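Local coordinates for protein DNA polymerase II large subunit (Pyrococcus horikoshii, PDB 7OEC) that is an intein from the large subunit of an archaeal DNA polymerase, a HINT-fold domain that probably excises itself by protein splicing and joins its flanking segments, at residues Tyr41-Val52 with Leu64-Lys72; Asn118-Ser126 with Val159-Thr167. The protein carries 2 engineered substitutions. One frame throughout, in Å; residues are numbered along the deposited sequence.

Contact 1: Tyr41-Val52 with Leu64-Lys72; sequences YVRKKPKVDIKV and LTDIEEVIK. With PEG (di(hydroxyethyl)ether), chain E; SO4 (sulfate ion), chain B.
Val52 and Thr65 form an antiparallel hydrogen-bonded pair in the beta hairpin of strands 50-56 and 61-74, part of the all-beta HINT fold of inteins. This is the tight end: Val52 CG1 and Thr65 CG2 are 3.5 Å apart, closer than usual for carbons; each methyl sits between its own backbone N and carbonyl carbon (Val52 chi1 67°), which brings the two side by side. Ile67 CG1 packs 3.7 Å from Val52 CB, while Ile67 CD1 reaches Ile50 CG1; Thr65 OG1 bonds to Lys154 O.

A second antiparallel ladder pairs Tyr41 with Lys72 and Arg43 with Val70, two backbone bonds each. Between the ladders the chains part, and one water donates to both Lys44 O and Ile67 O.

The solvent side is looser and charged. Glu69 OE1 and Lys44 NZ make a long salt bridge of 3.9 Å, with a di(hydroxyethyl)ether lying over Val42. Arg43 presents NH1 and NH2 edge-on to a sulfate (NH2 to O1 2.8 Å), probably like the ether from the crystallisation liquor, while its NE forms a salt bridge with Glu34. On the hairpin, Lys51 makes the shorter salt bridge, NZ to Asp66 OD1 at 3.0 Å, syn and 23° out of the carboxylate plane.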
loop_
_atom_site.group_PDB
_atom_site.type_symbol
_atom_site.label_atom_id
_atom_site.label_comp_id
_atom_site.label_asym_id
_atom_site.label_seq_id
_atom_site.Cartn_x
_atom_site.Cartn_y
_atom_site.Cartn_z
ATOM N N TYR A 41 12.633 -8.707 9.625
ATOM C CA TYR A 41 13.655 -8.787 8.603
ATOM C C TYR A 41 13.596 -7.538 7.752
ATOM O O TYR A 41 12.540 -7.181 7.233
ATOM C CB TYR A 41 13.417 -9.984 7.696
ATOM C CG TYR A 41 13.531 -11.321 8.379
ATOM C CD1 TYR A 41 14.757 -11.947 8.483
ATOM C CD2 TYR A 41 12.421 -11.949 8.949
ATOM C CE1 TYR A 41 14.887 -13.167 9.119
ATOM C CE2 TYR A 41 12.544 -13.161 9.590
ATOM C CZ TYR A 41 13.785 -13.783 9.660
ATOM O OH TYR A 41 13.916 -15.024 10.300
ATOM N N VAL A 42 14.734 -6.892 7.597
ATOM C CA VAL A 42 14.831 -5.654 6.854
ATOM C C VAL A 42 15.863 -5.827 5.754
ATOM O O VAL A 42 16.982 -6.287 6.012
ATOM C CB VAL A 42 15.227 -4.494 7.781
ATOM C CG1 VAL A 42 15.370 -3.229 6.969
ATOM C CG2 VAL A 42 14.192 -4.336 8.831
ATOM N N ARG A 43 15.493 -5.402 4.544
ATOM C CA ARG A 43 16.399 -5.331 3.407
ATOM C C ARG A 43 16.450 -3.901 2.873
ATOM O O ARG A 43 15.416 -3.242 2.748
ATOM C CB ARG A 43 15.958 -6.322 2.317
ATOM C CG ARG A 43 16.023 -7.733 2.726
ATOM C CD ARG A 43 15.590 -8.671 1.615
ATOM N NE ARG A 43 15.737 -10.076 1.951
ATOM C CZ ARG A 43 15.638 -11.052 1.065
ATOM N NH1 ARG A 43 15.411 -10.765 -0.202
ATOM N NH2 ARG A 43 15.761 -12.309 1.454
ATOM N N LYS A 44 17.661 -3.400 2.576
ATOM C CA LYS A 44 17.832 -2.023 2.089
ATOM C C LYS A 44 18.528 -1.861 0.734
ATOM O O LYS A 44 18.437 -0.777 0.143
ATOM C CB LYS A 44 18.599 -1.141 3.099
ATOM C CG LYS A 44 17.891 -1.050 4.406
ATOM C CD LYS A 44 18.604 -0.153 5.366
ATOM C CE LYS A 44 17.886 -0.225 6.682
ATOM N NZ LYS A 44 18.512 0.597 7.737
ATOM N N LYS A 45 19.230 -2.879 0.234
ATOM C CA LYS A 45 20.079 -2.702 -0.937
ATOM C C LYS A 45 19.383 -3.257 -2.163
ATOM O O LYS A 45 19.142 -4.467 -2.240
ATOM C CB LYS A 45 21.402 -3.415 -0.726
ATOM C CG LYS A 45 22.332 -2.659 0.238
ATOM C CD LYS A 45 23.716 -3.298 0.278
ATOM C CE LYS A 45 24.666 -2.580 1.255
ATOM N NZ LYS A 45 26.073 -3.136 1.319
ATOM N N PRO A 46 19.042 -2.432 -3.129
ATOM C CA PRO A 46 18.257 -2.891 -4.277
ATOM C C PRO A 46 19.066 -3.668 -5.310
ATOM O O PRO A 46 20.210 -3.339 -5.642
ATOM C CB PRO A 46 17.768 -1.574 -4.874
ATOM C CG PRO A 46 18.909 -0.599 -4.509
ATOM C CD PRO A 46 19.258 -0.981 -3.121
ATOM N N LYS A 47 18.431 -4.714 -5.843
ATOM C CA LYS A 47 19.046 -5.517 -6.904
ATOM C C LYS A 47 18.823 -4.937 -8.307
ATOM O O LYS A 47 19.517 -5.326 -9.257
ATOM C CB LYS A 47 18.490 -6.943 -6.867
ATOM C CG LYS A 47 18.843 -7.718 -5.621
ATOM C CD LYS A 47 18.118 -9.059 -5.570
ATOM C CE LYS A 47 18.442 -9.773 -4.256
ATOM N NZ LYS A 47 17.523 -10.919 -4.005
ATOM N N VAL A 48 17.858 -4.030 -8.444
ATOM C CA VAL A 48 17.484 -3.392 -9.697
ATOM C C VAL A 48 17.296 -1.921 -9.357
ATOM O O VAL A 48 17.128 -1.544 -8.190
ATOM C CB VAL A 48 16.180 -3.986 -10.293
ATOM C CG1 VAL A 48 16.411 -5.462 -10.685
ATOM C CG2 VAL A 48 15.029 -3.868 -9.291
ATOM N N ASP A 49 17.330 -1.077 -10.387
ATOM C CA ASP A 49 17.097 0.357 -10.200
ATOM C C ASP A 49 15.595 0.566 -10.072
ATOM O O ASP A 49 14.851 0.348 -11.030
ATOM C CB ASP A 49 17.669 1.170 -11.360
ATOM C CG ASP A 49 19.243 1.239 -11.348
ATOM O OD1 ASP A 49 19.860 1.276 -10.246
ATOM O OD2 ASP A 49 19.869 1.254 -12.447
ATOM N N ILE A 50 15.129 0.906 -8.880
ATOM C CA ILE A 50 13.704 0.837 -8.572
ATOM C C ILE A 50 13.290 2.102 -7.840
ATOM O O ILE A 50 14.051 2.657 -7.035
ATOM C CB ILE A 50 13.344 -0.459 -7.791
ATOM C CG1 ILE A 50 11.801 -0.571 -7.646
ATOM C CG2 ILE A 50 14.129 -0.572 -6.431
ATOM C CD1 ILE A 50 11.294 -1.893 -7.243
ATOM N N LYS A 51 12.107 2.594 -8.201
ATOM C CA LYS A 51 11.440 3.663 -7.488
ATOM C C LYS A 51 9.990 3.246 -7.278
ATOM O O LYS A 51 9.461 2.388 -7.983
ATOM C CB LYS A 51 11.549 4.974 -8.268
ATOM C CG LYS A 51 12.943 5.597 -8.288
ATOM C CD LYS A 51 12.895 6.834 -9.113
ATOM C CE LYS A 51 14.270 7.431 -9.329
ATOM N NZ LYS A 51 15.102 7.387 -8.092
ATOM N N VAL A 52 9.352 3.821 -6.278
ATOM C CA VAL A 52 7.959 3.525 -5.998
ATOM C C VAL A 52 7.117 4.716 -6.416
ATOM O O VAL A 52 7.537 5.874 -6.283
ATOM C CB VAL A 52 7.778 3.124 -4.521
ATOM C CG1 VAL A 52 8.052 4.271 -3.557
ATOM C CG2 VAL A 52 6.384 2.597 -4.309
ATOM N N LEU A 64 7.284 9.938 -8.280
ATOM C CA LEU A 64 8.165 8.816 -7.997
ATOM C C LEU A 64 9.065 9.135 -6.800
ATOM O O LEU A 64 9.473 10.280 -6.603
ATOM C CB LEU A 64 9.017 8.534 -9.229
ATOM C CG LEU A 64 8.329 7.844 -10.395
ATOM C CD1 LEU A 64 9.238 7.840 -11.554
ATOM C CD2 LEU A 64 7.984 6.414 -10.015
ATOM N N THR A 65 9.375 8.116 -5.996
ATOM C CA THR A 65 10.246 8.322 -4.848
ATOM C C THR A 65 11.075 7.070 -4.579
ATOM O O THR A 65 10.756 5.975 -5.026
ATOM C CB THR A 65 9.451 8.777 -3.618
ATOM O OG1 THR A 65 10.370 9.290 -2.645
ATOM C CG2 THR A 65 8.671 7.672 -3.027
ATOM N N ASP A 66 12.114 7.232 -3.782
ATOM C CA ASP A 66 12.989 6.118 -3.454
ATOM C C ASP A 66 12.368 5.206 -2.400
ATOM O O ASP A 66 11.572 5.623 -1.567
ATOM C CB ASP A 66 14.324 6.660 -2.946
ATOM C CG ASP A 66 15.204 7.184 -4.080
ATOM O OD1 ASP A 66 15.077 6.647 -5.214
ATOM O OD2 ASP A 66 16.020 8.105 -3.853
ATOM N N ILE A 67 12.718 3.937 -2.465
ATOM C CA ILE A 67 12.365 2.964 -1.449
ATOM C C ILE A 67 13.561 2.859 -0.501
ATOM O O ILE A 67 14.661 2.476 -0.919
ATOM C CB ILE A 67 12.053 1.608 -2.095
ATOM C CG1 ILE A 67 10.866 1.691 -3.072
ATOM C CG2 ILE A 67 11.813 0.612 -0.975
ATOM C CD1 ILE A 67 10.806 0.554 -4.034
ATOM N N GLU A 68 13.360 3.230 0.766
ATOM C CA GLU A 68 14.436 3.212 1.751
ATOM C C GLU A 68 14.687 1.810 2.293
ATOM O O GLU A 68 15.848 1.440 2.526
ATOM C CB GLU A 68 14.089 4.181 2.882
ATOM C CG GLU A 68 15.214 4.507 3.806
ATOM C CD GLU A 68 15.113 5.918 4.350
ATOM O OE1 GLU A 68 14.083 6.576 4.050
ATOM O OE2 GLU A 68 16.063 6.368 5.050
ATOM N N GLU A 69 13.626 1.019 2.488
ATOM C CA GLU A 69 13.783 -0.351 2.969
ATOM C C GLU A 69 12.493 -1.111 2.710
ATOM O O GLU A 69 11.434 -0.515 2.505
ATOM C CB GLU A 69 14.148 -0.407 4.448
ATOM C CG GLU A 69 13.086 0.114 5.326
ATOM C CD GLU A 69 13.564 0.237 6.790
ATOM O OE1 GLU A 69 14.633 0.818 7.054
ATOM O OE2 GLU A 69 12.866 -0.256 7.675
ATOM N N VAL A 70 12.610 -2.432 2.676
ATOM C CA VAL A 70 11.469 -3.334 2.624
ATOM C C VAL A 70 11.580 -4.251 3.836
ATOM O O VAL A 70 12.676 -4.632 4.251
ATOM C CB VAL A 70 11.496 -4.104 1.290
ATOM C CG1 VAL A 70 11.306 -3.170 0.134
ATOM C CG2 VAL A 70 12.831 -4.830 1.088
ATOM N N ILE A 71 10.445 -4.624 4.399
ATOM C CA ILE A 71 10.391 -5.279 5.694
ATOM C C ILE A 71 9.481 -6.490 5.597
ATOM O O ILE A 71 8.408 -6.424 4.994
ATOM C CB ILE A 71 9.891 -4.313 6.789
ATOM C CG1 ILE A 71 10.785 -3.082 6.825
ATOM C CG2 ILE A 71 9.778 -5.081 8.159
ATOM C CD1 ILE A 71 10.211 -1.949 7.615
ATOM N N LYS A 72 9.898 -7.583 6.219
ATOM C CA LYS A 72 9.102 -8.793 6.356
ATOM C C LYS A 72 9.015 -9.087 7.849
ATOM O O LYS A 72 10.038 -9.140 8.535
ATOM C CB LYS A 72 9.788 -9.930 5.615
ATOM C CG LYS A 72 9.108 -11.292 5.766
ATOM C CD LYS A 72 9.892 -12.329 4.993
ATOM C CE LYS A 72 9.554 -13.749 5.338
ATOM N NZ LYS A 72 10.401 -14.702 4.555
HETATM C C1 PEG E . 16.664 -0.465 10.296
HETATM O O1 PEG E . 15.283 -0.188 10.163
HETATM C C2 PEG E . 17.016 -1.953 10.077
HETATM O O2 PEG E . 18.290 -2.151 9.492
HETATM C C3 PEG E . 18.453 -3.357 8.773
HETATM C C4 PEG E . 19.266 -3.142 7.483
HETATM O O4 PEG E . 18.930 -4.111 6.508
HETATM S S SO4 B . 15.599 -14.542 -1.761
HETATM O O1 SO4 B . 15.880 -14.484 -0.329
HETATM O O2 SO4 B . 15.672 -13.219 -2.392
HETATM O O3 SO4 B . 14.241 -15.067 -1.932
HETATM O O4 SO4 B . 16.611 -15.393 -2.385
HETATM O O HOH W 1 17.111 1.379 -1.061
HETATM O O HOH W 2 14.618 3.350 -4.508
#

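Contact 2: Asn118-Ser126 with Val159-Thr167; sequences NIIIIIDES and VIINENIVT
Three direct hydrogen bonds join Ile121 and Ile123 to the hairpin of residues 159-167, where its turn and returning strand meet strand 119-123. Val166 N gives a nearly straight bond to Ile121 O (2.9 Å), and Ile123 N bonds to Asn164 O. Between these bonds Ile122 and Ile165 form a single bridge (CA-CA 4.5 Å); the short strand axes run at 120°, far from antiparallel, consistent with the pairing stopping at one bridge. The third bond comes from a side chain: Asn164 ND2 meets Ile123 O at 2.8 Å, along the carbonyl direction but 16° out of its own amide plane. A G1 beta bulge opposite Ile161 includes Asn164; its CG lies anti to the carbonyl carbon (chi1 -61°), bringing ND2 to Ile123 O, one bond beyond the backbone pairs.

Among apolar contacts, Ile120 CG2 meets Ile165 CG2 at 3.7 Å, and Ile123 CG1 lies 3.7 Å from Val166 CG2, the two side chains crossing at a slant.

One water accepts from Ile121 N and donates to Val166 O; another accepts from Asn164 ND2 at 3.1 Å and donates to Glu125 OE1.

The chemistry implies a junction of two sheets: branched aliphatic packing, with polar backbone atoms where the strands diverge satisfied by an asparagine amide and by water.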
loop_
_atom_site.group_PDB
_atom_site.type_symbol
_atom_site.label_atom_id
_atom_site.label_comp_id
_atom_site.label_asym_id
_atom_site.label_seq_id
_atom_site.Cartn_x
_atom_site.Cartn_y
_atom_site.Cartn_z
ATOM N N ASN A 118 -17.230 5.137 2.973
ATOM C CA ASN A 118 -16.084 6.031 2.867
ATOM C C ASN A 118 -15.531 5.947 1.440
ATOM O O ASN A 118 -15.642 4.913 0.770
ATOM C CB ASN A 118 -14.954 5.660 3.849
ATOM C CG ASN A 118 -15.262 5.971 5.306
ATOM O OD1 ASN A 118 -14.464 5.606 6.170
ATOM N ND2 ASN A 118 -16.394 6.620 5.594
ATOM N N ILE A 119 -14.902 7.030 0.978
ATOM C CA ILE A 119 -14.375 7.104 -0.388
ATOM C C ILE A 119 -12.879 6.797 -0.409
ATOM O O ILE A 119 -12.100 7.405 0.331
ATOM C CB ILE A 119 -14.643 8.489 -1.004
ATOM C CG1 ILE A 119 -16.149 8.754 -1.053
ATOM C CG2 ILE A 119 -13.968 8.646 -2.376
ATOM C CD1 ILE A 119 -16.939 7.841 -1.951
ATOM N N ILE A 120 -12.476 5.933 -1.341
ATOM C CA ILE A 120 -11.085 5.628 -1.660
ATOM C C ILE A 120 -10.784 6.211 -3.035
ATOM O O ILE A 120 -11.661 6.245 -3.910
ATOM C CB ILE A 120 -10.888 4.095 -1.676
ATOM C CG1 ILE A 120 -11.221 3.469 -0.339
ATOM C CG2 ILE A 120 -9.522 3.704 -2.162
ATOM C CD1 ILE A 120 -10.266 3.816 0.745
ATOM N N ILE A 121 -9.558 6.693 -3.232
ATOM C CA ILE A 121 -9.134 7.253 -4.508
ATOM C C ILE A 121 -8.376 6.183 -5.275
ATOM O O ILE A 121 -7.454 5.555 -4.743
ATOM C CB ILE A 121 -8.272 8.519 -4.297
ATOM C CG1 ILE A 121 -9.081 9.590 -3.556
ATOM C CG2 ILE A 121 -7.666 9.011 -5.592
ATOM C CD1 ILE A 121 -10.355 9.971 -4.229
ATOM N N ILE A 122 -8.722 6.025 -6.542
ATOM C CA ILE A 122 -7.938 5.229 -7.468
ATOM C C ILE A 122 -7.407 6.142 -8.573
ATOM O O ILE A 122 -7.983 7.187 -8.872
ATOM C CB ILE A 122 -8.800 4.086 -8.008
ATOM C CG1 ILE A 122 -9.976 4.647 -8.738
ATOM C CG2 ILE A 122 -9.266 3.082 -6.829
ATOM C CD1 ILE A 122 -10.724 3.578 -9.501
ATOM N N ILE A 123 -6.294 5.746 -9.194
ATOM C CA ILE A 123 -5.643 6.533 -10.242
ATOM C C ILE A 123 -5.831 5.848 -11.590
ATOM O O ILE A 123 -5.560 4.651 -11.724
ATOM C CB ILE A 123 -4.139 6.649 -9.971
ATOM C CG1 ILE A 123 -3.898 7.278 -8.609
ATOM C CG2 ILE A 123 -3.470 7.485 -10.973
ATOM C CD1 ILE A 123 -4.528 8.619 -8.457
ATOM N N ASP A 124 -6.237 6.609 -12.592
ATOM C CA ASP A 124 -6.153 6.123 -13.960
ATOM C C ASP A 124 -4.701 6.270 -14.391
ATOM O O ASP A 124 -4.194 7.390 -14.437
ATOM C CB ASP A 124 -7.078 6.948 -14.844
ATOM C CG ASP A 124 -7.165 6.403 -16.265
ATOM O OD1 ASP A 124 -6.120 5.957 -16.802
ATOM O OD2 ASP A 124 -8.270 6.456 -16.841
ATOM N N GLU A 125 -4.022 5.156 -14.697
ATOM C CA GLU A 125 -2.576 5.201 -14.930
ATOM C C GLU A 125 -2.223 5.979 -16.204
ATOM O O GLU A 125 -1.143 6.581 -16.279
ATOM C CB GLU A 125 -1.999 3.765 -14.932
ATOM C CG GLU A 125 -0.446 3.708 -14.942
ATOM C CD GLU A 125 0.166 2.284 -14.947
ATOM O OE1 GLU A 125 -0.576 1.288 -14.747
ATOM O OE2 GLU A 125 1.404 2.175 -15.163
ATOM N N SER A 126 -3.139 6.049 -17.179
ATOM C CA SER A 126 -2.814 6.692 -18.454
ATOM C C SER A 126 -2.851 8.214 -18.341
ATOM O O SER A 126 -2.053 8.909 -18.973
ATOM C CB SER A 126 -3.800 6.245 -19.554
ATOM O OG SER A 126 -3.875 4.820 -19.684
ATOM N N VAL A 159 1.466 4.974 -1.332
ATOM C CA VAL A 159 1.736 3.966 -2.339
ATOM C C VAL A 159 0.445 3.751 -3.114
ATOM O O VAL A 159 -0.647 4.167 -2.700
ATOM C CB VAL A 159 2.238 2.641 -1.721
ATOM C CG1 VAL A 159 3.601 2.807 -1.057
ATOM C CG2 VAL A 159 1.267 2.103 -0.692
ATOM N N ILE A 160 0.587 3.095 -4.261
ATOM C CA ILE A 160 -0.519 2.806 -5.165
ATOM C C ILE A 160 -0.585 1.295 -5.323
ATOM O O ILE A 160 0.339 0.682 -5.865
ATOM C CB ILE A 160 -0.354 3.546 -6.497
ATOM C CG1 ILE A 160 -0.302 5.064 -6.192
ATOM C CG2 ILE A 160 -1.501 3.199 -7.420
ATOM C CD1 ILE A 160 -0.018 5.906 -7.337
ATOM N N ILE A 161 -1.646 0.682 -4.800
ATOM C CA ILE A 161 -1.657 -0.763 -4.622
ATOM C C ILE A 161 -2.810 -1.423 -5.363
ATOM O O ILE A 161 -3.826 -0.815 -5.676
ATOM C CB ILE A 161 -1.670 -1.179 -3.145
ATOM C CG1 ILE A 161 -2.928 -0.721 -2.443
ATOM C CG2 ILE A 161 -0.351 -0.729 -2.465
ATOM C CD1 ILE A 161 -3.102 -1.380 -1.073
ATOM N N ASN A 162 -2.632 -2.700 -5.647
ATOM C CA ASN A 162 -3.661 -3.517 -6.270
ATOM C C ASN A 162 -4.202 -2.772 -7.490
ATOM O O ASN A 162 -3.399 -2.388 -8.351
ATOM C CB ASN A 162 -4.685 -3.953 -5.246
ATOM C CG ASN A 162 -4.083 -4.863 -4.209
ATOM O OD1 ASN A 162 -2.961 -5.332 -4.362
ATOM N ND2 ASN A 162 -4.816 -5.110 -3.140
ATOM N N GLU A 163 -5.518 -2.616 -7.622
ATOM C CA GLU A 163 -6.113 -1.954 -8.778
ATOM C C GLU A 163 -6.049 -0.441 -8.586
ATOM O O GLU A 163 -7.063 0.257 -8.473
ATOM C CB GLU A 163 -7.544 -2.429 -8.979
ATOM C CG GLU A 163 -7.631 -3.955 -9.112
ATOM C CD GLU A 163 -8.013 -4.696 -7.808
ATOM O OE1 GLU A 163 -7.842 -4.130 -6.706
ATOM O OE2 GLU A 163 -8.506 -5.870 -7.903
ATOM N N ASN A 164 -4.811 0.060 -8.554
ATOM C CA ASN A 164 -4.536 1.495 -8.655
ATOM C C ASN A 164 -5.087 2.298 -7.463
ATOM O O ASN A 164 -5.422 3.477 -7.592
ATOM C CB ASN A 164 -5.022 2.063 -9.999
ATOM C CG ASN A 164 -4.346 1.446 -11.206
ATOM O OD1 ASN A 164 -3.641 0.460 -11.148
ATOM N ND2 ASN A 164 -4.571 2.055 -12.310
ATOM N N ILE A 165 -5.055 1.693 -6.269
ATOM C CA ILE A 165 -5.636 2.264 -5.058
ATOM C C ILE A 165 -4.604 3.102 -4.322
ATOM O O ILE A 165 -3.533 2.608 -3.978
ATOM C CB ILE A 165 -6.168 1.142 -4.154
ATOM C CG1 ILE A 165 -7.361 0.457 -4.811
ATOM C CG2 ILE A 165 -6.530 1.699 -2.801
ATOM C CD1 ILE A 165 -7.579 -0.960 -4.312
ATOM N N VAL A 166 -4.934 4.352 -4.021
ATOM C CA VAL A 166 -4.024 5.203 -3.257
ATOM C C VAL A 166 -4.185 4.883 -1.778
ATOM O O VAL A 166 -5.301 4.932 -1.244
ATOM C CB VAL A 166 -4.320 6.688 -3.506
ATOM C CG1 VAL A 166 -3.419 7.598 -2.616
ATOM C CG2 VAL A 166 -4.106 7.024 -4.951
ATOM N N THR A 167 -3.081 4.593 -1.098
ATOM C CA THR A 167 -3.168 4.366 0.338
ATOM C C THR A 167 -1.864 4.785 1.003
ATOM O O THR A 167 -0.925 5.253 0.359
ATOM C CB THR A 167 -3.624 2.938 0.680
ATOM O OG1 THR A 167 -4.049 2.879 2.063
ATOM C CG2 THR A 167 -2.526 2.013 0.497
HETATM O O HOH W 3 -7.538 6.711 -1.078
HETATM O O HOH W 4 -4.866 2.629 -15.545
HETATM O O HOH W 5 -3.243 0.415 -14.550
#

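Overall arrangement
Both contacts lie within the intein splicing domain, in series along the chain, but their settings differ. Contact 1 is a surface contact, its centre about 14 Å from that of the chain; contact 2 is mostly buried, its centre about 9 Å from the same point. The first works inside one sheet, where strand 61-74 pairs with both 40-43 and 50-56, and buries 816 Å². The second joins strand 119-123, an outermost strand of another sheet, to a separate two-stranded hairpin, burying 384 Å². Both pack valine and isoleucine, but contact 1 adds salt bridges at its rim, contact 2 a side-chain amide. With centres about 21 Å apart, they touch where Val52 CG2 packs 4.3 Å from Val159 CG1.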